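PDB 5Y89: putative hemin transport system, substrate-binding protein from Burkholderia cenocepacia, which binds heme and probably serves as the periplasmic substrate-binding component of a hemin uptake system, handing it to the inner-membrane transporter. Local coordinates for residues L153-H158 with D205-S210; G160-V165 with Y191-T196. All coordinates share one frame; numbering follows the deposited sequence.

Both contacts belong to the mixed sheet of the C-terminal lobe of this periplasmic binding protein, and their centres lie about 10 Å apart. Contact 1 pairs strands 151-156 and 206-210, in parallel, in the buried part of the lobe; contact 2 pairs strands 164-166 and 191-193, antiparallel, nearer the surface. Strands 151-156 and 164-166 follow each other in the chain and are neighbours in the sheet; L156 N and L164 O, 2.8 Å apart, probably form one of the bonds joining them. Both segments of contact 2 fall between 158 and 205, nested inside the loop closed by contact 1. Both contacts reach the heme, through H158 and Y191, so the sheet and the loop leaving strand 151-156 line part of the heme site.

Contact 1 of 2, residues L153-H158 with D205-S210; sequences LFVLNH and DVVLIS. With HEM (protoporphyrin IX containing Fe), chain C; ACT (acetate ion), chain D.
The F154 ring lies against L208, its CD1 3.6 Å from L208 CG, while CE1 of the same ring reaches towards the CA of I209. CG is set anti to the backbone N (chi1 -177°), beside the carbonyl carbon, and the far part of the ring comes nearer to strand 206-210. On the other face of the sheet V155 divides its branches: CG2 meets CG1 of V207, and CG1 lies alongside CD1 of I209. Between these two layers of side chains the strands run parallel, tied by nearly straight bonds from L153 N to V206 O, L208 N to L153 O (2.7 Å) and V155 N to L208 O. Past the C-terminal ends of the strands an acetate, probably from the crystallisation liquor, links the two segments: its OXT accepts from H158 ND1 at 2.7 Å and from S210 OG, at a very short 2.5 Å whose exact length is doubtful. A water accepts hydrogen bonds from the backbone N of N157 and of S210 and donates to V155 O (2.7 Å) and to acetate O. The H158 imidazole turns one face to the heme, with porphyrin atom C3C 3.1 Å above its plane. Farther out, helix 255-270 covers L208, helix 245-249 packs on F154, and S210 N-caps helix 211-217 through G213 N. Acetate held between a histidine and a serine hydroxyl suggests a spot that can accept a small anion; the helix N-terminus would probably add to its pull on negative charge.

Contact 2 of 2, residues G160-V165 with Y191-T196; sequences GTQALV and YKPLTT. With HEM (protoporphyrin IX containing Fe), chain C.
The Y191 ring meets V165 and L164 obliquely, its CD2 3.3 Å from V165 O and 3.8 Å from L164 CB; at its edge, near the ring plane, heme propionate oxygen O2A accepts a 2.7 Å hydrogen bond from Y191 OH. CG, beside the backbone N (chi1 -79°), carries the ring along V165 with its hydroxyl at the propionate, and F154 and L156 of strand 151-156 pack against it. Strands 164-166 and 191-193 form a short antiparallel pair in the C-terminal lobe of the periplasmic binding protein fold. V165 and K192 make the hydrogen-bonded pair, with V165 N donating to K192 O at 2.9 Å and a weak return bond from K192 N to V165 O; L164 and P193 form the non-hydrogen-bonded pair. Beyond it L194 N donates a 2.9 Å hydrogen bond to A163 O, coming from above the carbonyl plane, 42° out of it, and a water donates to both A163 O and L194 O, joining the two backbones. L194 lays CB against the methyl of A163 and CD1 against CG1 of V165 (3.6 Å), where the side chains of L194 and V165 cross at about a right angle; L199 of helix 196-202 packs on L194. Farther out, the extended Q162 lies alongside P193, its NE2 3.9 Å from P193 CG.

Contact 1 of 2, residues L153-H158 with D205-S210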
# COMPACT_ATOMS: atom_id res chain seq x y z
N LEU A 153 -11.53 -7.07 8.95
CA LEU A 153 -10.48 -6.67 9.83
C LEU A 153 -9.18 -6.79 9.02
O LEU A 153 -8.88 -7.89 8.50
CB LEU A 153 -10.36 -7.62 11.01
CG LEU A 153 -9.09 -7.37 11.85
CD1 LEU A 153 -9.36 -6.40 12.95
CD2 LEU A 153 -8.60 -8.68 12.50
N PHE A 154 -8.38 -5.71 9.02
CA PHE A 154 -7.07 -5.83 8.44
C PHE A 154 -5.99 -6.03 9.47
O PHE A 154 -5.86 -5.24 10.39
CB PHE A 154 -6.74 -4.66 7.52
CG PHE A 154 -5.41 -4.81 6.85
CD1 PHE A 154 -5.24 -5.79 5.88
CD2 PHE A 154 -4.32 -4.03 7.22
CE1 PHE A 154 -4.02 -5.98 5.28
CE2 PHE A 154 -3.10 -4.20 6.61
CZ PHE A 154 -2.94 -5.19 5.66
N VAL A 155 -5.23 -7.11 9.32
CA VAL A 155 -4.10 -7.40 10.19
C VAL A 155 -2.81 -7.00 9.46
O VAL A 155 -2.52 -7.49 8.40
CB VAL A 155 -4.01 -8.87 10.56
CG1 VAL A 155 -2.70 -9.18 11.34
CG2 VAL A 155 -5.18 -9.28 11.39
N LEU A 156 -2.04 -6.14 10.11
CA LEU A 156 -0.77 -5.67 9.63
C LEU A 156 0.30 -6.31 10.44
O LEU A 156 0.43 -5.98 11.63
CB LEU A 156 -0.72 -4.16 9.82
CG LEU A 156 0.62 -3.46 9.51
CD1 LEU A 156 0.81 -3.46 8.04
CD2 LEU A 156 0.59 -2.01 9.97
N ASN A 157 1.10 -7.19 9.83
CA ASN A 157 2.21 -7.81 10.56
C ASN A 157 3.26 -8.34 9.59
O ASN A 157 3.50 -9.55 9.46
CB ASN A 157 1.62 -9.01 11.34
CG ASN A 157 2.62 -9.57 12.32
OD1 ASN A 157 3.67 -9.00 12.58
ND2 ASN A 157 2.30 -10.70 12.84
N HIS A 158 3.91 -7.42 8.91
CA HIS A 158 4.72 -7.77 7.73
C HIS A 158 5.82 -8.76 8.03
O HIS A 158 6.07 -9.65 7.24
CB HIS A 158 5.28 -6.52 7.09
CG HIS A 158 5.92 -6.77 5.74
ND1 HIS A 158 5.19 -6.70 4.57
CD2 HIS A 158 7.17 -7.15 5.40
CE1 HIS A 158 6.00 -6.98 3.56
NE2 HIS A 158 7.20 -7.24 4.03
N ASP A 205 -16.24 -10.47 10.05
CA ASP A 205 -16.71 -11.56 9.20
C ASP A 205 -15.56 -12.11 8.39
O ASP A 205 -15.53 -13.28 8.07
CB ASP A 205 -17.79 -11.06 8.24
CG ASP A 205 -19.01 -10.58 8.96
OD1 ASP A 205 -19.63 -11.39 9.68
OD2 ASP A 205 -19.34 -9.41 8.75
N VAL A 206 -14.60 -11.26 8.02
CA VAL A 206 -13.43 -11.71 7.30
C VAL A 206 -12.14 -11.07 7.84
O VAL A 206 -12.13 -9.89 8.18
CB VAL A 206 -13.50 -11.31 5.80
CG1 VAL A 206 -12.33 -11.97 5.02
CG2 VAL A 206 -14.80 -11.68 5.18
N VAL A 207 -11.06 -11.83 7.82
CA VAL A 207 -9.73 -11.31 8.17
C VAL A 207 -8.96 -11.10 6.90
O VAL A 207 -8.82 -12.03 6.08
CB VAL A 207 -8.95 -12.30 9.01
CG1 VAL A 207 -7.55 -11.75 9.27
CG2 VAL A 207 -9.67 -12.50 10.33
N LEU A 208 -8.50 -9.86 6.70
CA LEU A 208 -7.66 -9.50 5.58
C LEU A 208 -6.24 -9.31 6.09
O LEU A 208 -6.05 -8.73 7.14
CB LEU A 208 -8.18 -8.22 4.94
CG LEU A 208 -7.47 -7.66 3.71
CD1 LEU A 208 -7.62 -8.56 2.53
CD2 LEU A 208 -8.05 -6.29 3.38
N ILE A 209 -5.27 -9.79 5.33
CA ILE A 209 -3.85 -9.72 5.70
C ILE A 209 -3.00 -9.76 4.41
O ILE A 209 -3.47 -10.22 3.39
CB ILE A 209 -3.49 -10.90 6.63
CG1 ILE A 209 -2.09 -10.75 7.19
CG2 ILE A 209 -3.60 -12.22 5.90
CD1 ILE A 209 -1.78 -11.73 8.32
N SER A 210 -1.75 -9.28 4.45
CA SER A 210 -0.90 -9.35 3.27
C SER A 210 -0.40 -10.78 3.09
O SER A 210 -0.37 -11.56 4.06
CB SER A 210 0.28 -8.34 3.36
OG SER A 210 1.29 -8.75 4.25
CHA HEM C . 2.74 -0.32 4.74
CHB HEM C . 3.86 -0.41 9.44
CHC HEM C . 7.65 -3.31 8.49
CHD HEM C . 6.46 -3.31 3.85
C1A HEM C . 2.75 -0.11 6.08
C2A HEM C . 1.83 0.73 6.73
C3A HEM C . 2.12 0.70 8.05
C4A HEM C . 3.25 -0.14 8.22
CMA HEM C . 1.46 1.54 9.12
CAA HEM C . 0.69 1.46 6.05
CBA HEM C . -0.58 0.57 6.13
CGA HEM C . -1.88 1.34 5.90
O1A HEM C . -1.90 2.60 5.62
O2A HEM C . -2.97 0.69 5.98
C1B HEM C . 4.92 -1.32 9.59
C2B HEM C . 5.58 -1.56 10.85
C3B HEM C . 6.65 -2.41 10.64
C4B HEM C . 6.67 -2.56 9.14
CMB HEM C . 5.09 -1.10 12.21
CAB HEM C . 7.63 -3.01 11.64
CBB HEM C . 7.69 -2.69 12.96
C1C HEM C . 7.72 -3.53 7.13
C2C HEM C . 8.77 -4.21 6.43
C3C HEM C . 8.36 -4.21 5.10
C4C HEM C . 7.10 -3.55 5.04
CMC HEM C . 10.05 -4.82 6.99
CAC HEM C . 9.00 -4.69 3.86
CBC HEM C . 10.17 -5.25 3.93
C1D HEM C . 5.33 -2.51 3.76
C2D HEM C . 4.63 -2.34 2.46
C3D HEM C . 3.66 -1.47 2.70
C4D HEM C . 3.70 -1.18 4.15
CMD HEM C . 5.02 -2.92 1.13
CAD HEM C . 2.66 -0.93 1.70
CBD HEM C . 3.30 -0.08 0.60
CGD HEM C . 4.09 1.09 1.16
O1D HEM C . 3.88 1.52 2.34
O2D HEM C . 4.98 1.62 0.43
NA HEM C . 3.70 -0.54 6.99
NB HEM C . 5.70 -1.77 8.62
NC HEM C . 6.88 -3.01 6.24
ND HEM C . 4.81 -1.73 4.72
FE HEM C . 5.29 -1.75 6.54
C ACT D . 1.93 -5.68 5.16
O ACT D . 0.71 -5.58 5.19
OXT ACT D . 2.55 -6.78 5.00
CH3 ACT D . 2.61 -4.41 5.34
O HOH W 1 -0.24 -7.87 6.95

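Contact 2 of 2, residues G160-V165 with Y191-T196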
# COMPACT_ATOMS: atom_id res chain seq x y z
N GLY A 160 6.07 -10.41 11.11
CA GLY A 160 5.63 -11.39 12.11
C GLY A 160 5.95 -11.02 13.52
O GLY A 160 5.64 -11.76 14.39
N THR A 161 6.62 -9.90 13.78
CA THR A 161 7.04 -9.57 15.15
C THR A 161 5.88 -9.10 16.05
O THR A 161 5.95 -9.26 17.25
CB THR A 161 8.15 -8.48 15.22
OG1 THR A 161 7.63 -7.30 14.58
CG2 THR A 161 9.37 -8.90 14.47
N GLN A 162 4.89 -8.46 15.47
CA GLN A 162 3.83 -7.87 16.20
C GLN A 162 2.60 -7.61 15.32
O GLN A 162 2.62 -6.79 14.48
CB GLN A 162 4.23 -6.58 16.94
CG GLN A 162 3.16 -6.17 18.00
CD GLN A 162 3.47 -4.80 18.62
OE1 GLN A 162 4.08 -3.91 18.00
NE2 GLN A 162 2.99 -4.59 19.81
N ALA A 163 1.51 -8.30 15.64
CA ALA A 163 0.28 -8.15 14.88
C ALA A 163 -0.38 -6.83 15.25
O ALA A 163 -0.53 -6.51 16.43
CB ALA A 163 -0.63 -9.32 15.14
N LEU A 164 -0.68 -6.02 14.26
CA LEU A 164 -1.35 -4.73 14.48
C LEU A 164 -2.64 -4.79 13.68
O LEU A 164 -2.74 -5.58 12.74
CB LEU A 164 -0.48 -3.55 14.00
CG LEU A 164 0.94 -3.42 14.58
CD1 LEU A 164 1.68 -2.21 13.99
CD2 LEU A 164 0.94 -3.26 16.09
N VAL A 165 -3.59 -3.93 14.04
CA VAL A 165 -4.88 -3.85 13.34
C VAL A 165 -5.24 -2.45 12.91
O VAL A 165 -5.02 -1.50 13.64
CB VAL A 165 -6.07 -4.46 14.20
CG1 VAL A 165 -5.84 -5.93 14.39
CG2 VAL A 165 -6.19 -3.83 15.57
N TYR A 191 -2.96 2.53 13.67
CA TYR A 191 -2.84 1.13 14.06
C TYR A 191 -2.71 0.96 15.56
O TYR A 191 -2.24 1.83 16.27
CB TYR A 191 -1.66 0.46 13.37
CG TYR A 191 -2.00 0.09 11.99
CD1 TYR A 191 -1.88 1.02 10.95
CD2 TYR A 191 -2.43 -1.19 11.69
CE1 TYR A 191 -2.25 0.66 9.66
CE2 TYR A 191 -2.77 -1.57 10.41
CZ TYR A 191 -2.71 -0.65 9.40
OH TYR A 191 -3.08 -1.02 8.12
N LYS A 192 -3.16 -0.19 16.04
CA LYS A 192 -2.93 -0.52 17.42
C LYS A 192 -2.68 -2.04 17.51
O LYS A 192 -2.99 -2.77 16.59
CB LYS A 192 -4.09 -0.05 18.27
CG LYS A 192 -5.34 -0.90 18.07
CD LYS A 192 -6.51 -0.48 19.03
CE LYS A 192 -7.71 -1.45 18.83
NZ LYS A 192 -8.67 -1.46 19.94
N PRO A 193 -2.07 -2.50 18.57
CA PRO A 193 -1.81 -3.95 18.64
C PRO A 193 -3.08 -4.76 18.58
O PRO A 193 -4.11 -4.36 19.18
CB PRO A 193 -1.10 -4.15 20.00
CG PRO A 193 -0.42 -2.78 20.30
CD PRO A 193 -1.41 -1.75 19.65
N LEU A 194 -3.00 -5.90 17.89
CA LEU A 194 -3.98 -6.94 18.01
C LEU A 194 -4.01 -7.57 19.40
O LEU A 194 -2.98 -7.94 19.90
CB LEU A 194 -3.68 -8.01 16.98
CG LEU A 194 -4.62 -9.21 16.90
CD1 LEU A 194 -5.99 -8.62 16.83
CD2 LEU A 194 -4.41 -9.93 15.59
N THR A 195 -5.17 -7.61 20.02
CA THR A 195 -5.40 -8.26 21.31
C THR A 195 -6.65 -9.07 21.22
O THR A 195 -7.43 -8.94 20.28
CB THR A 195 -5.67 -7.23 22.44
OG1 THR A 195 -6.91 -6.52 22.17
CG2 THR A 195 -4.50 -6.26 22.58
N THR A 196 -6.90 -9.91 22.22
CA THR A 196 -8.11 -10.76 22.24
C THR A 196 -9.34 -9.91 22.30
O THR A 196 -10.30 -10.16 21.64
CB THR A 196 -8.03 -11.65 23.48
OG1 THR A 196 -6.84 -12.36 23.37
CG2 THR A 196 -9.25 -12.65 23.60
CHA HEM C . 2.74 -0.32 4.74
CHB HEM C . 3.86 -0.41 9.44
CHC HEM C . 7.65 -3.31 8.49
CHD HEM C . 6.46 -3.31 3.85
C1A HEM C . 2.75 -0.11 6.08
C2A HEM C . 1.83 0.73 6.73
C3A HEM C . 2.12 0.70 8.05
C4A HEM C . 3.25 -0.14 8.22
CMA HEM C . 1.46 1.54 9.12
CAA HEM C . 0.69 1.46 6.05
CBA HEM C . -0.58 0.57 6.13
CGA HEM C . -1.88 1.34 5.90
O1A HEM C . -1.90 2.60 5.62
O2A HEM C . -2.97 0.69 5.98
C1B HEM C . 4.92 -1.32 9.59
C2B HEM C . 5.58 -1.56 10.85
C3B HEM C . 6.65 -2.41 10.64
C4B HEM C . 6.67 -2.56 9.14
CMB HEM C . 5.09 -1.10 12.21
CAB HEM C . 7.63 -3.01 11.64
CBB HEM C . 7.69 -2.69 12.96
C1C HEM C . 7.72 -3.53 7.13
C2C HEM C . 8.77 -4.21 6.43
C3C HEM C . 8.36 -4.21 5.10
C4C HEM C . 7.10 -3.55 5.04
CMC HEM C . 10.05 -4.82 6.99
CAC HEM C . 9.00 -4.69 3.86
CBC HEM C . 10.17 -5.25 3.93
C1D HEM C . 5.33 -2.51 3.76
C2D HEM C . 4.63 -2.34 2.46
C3D HEM C . 3.66 -1.47 2.70
C4D HEM C . 3.70 -1.18 4.15
CMD HEM C . 5.02 -2.92 1.13
CAD HEM C . 2.66 -0.93 1.70
CBD HEM C . 3.30 -0.08 0.60
CGD HEM C . 4.09 1.09 1.16
O1D HEM C . 3.88 1.52 2.34
O2D HEM C . 4.98 1.62 0.43
NA HEM C . 3.70 -0.54 6.99
NB HEM C . 5.70 -1.77 8.62
NC HEM C . 6.88 -3.01 6.24
ND HEM C . 4.81 -1.73 4.72
FE HEM C . 5.29 -1.75 6.54
O HOH W 2 -0.29 -7.96 18.96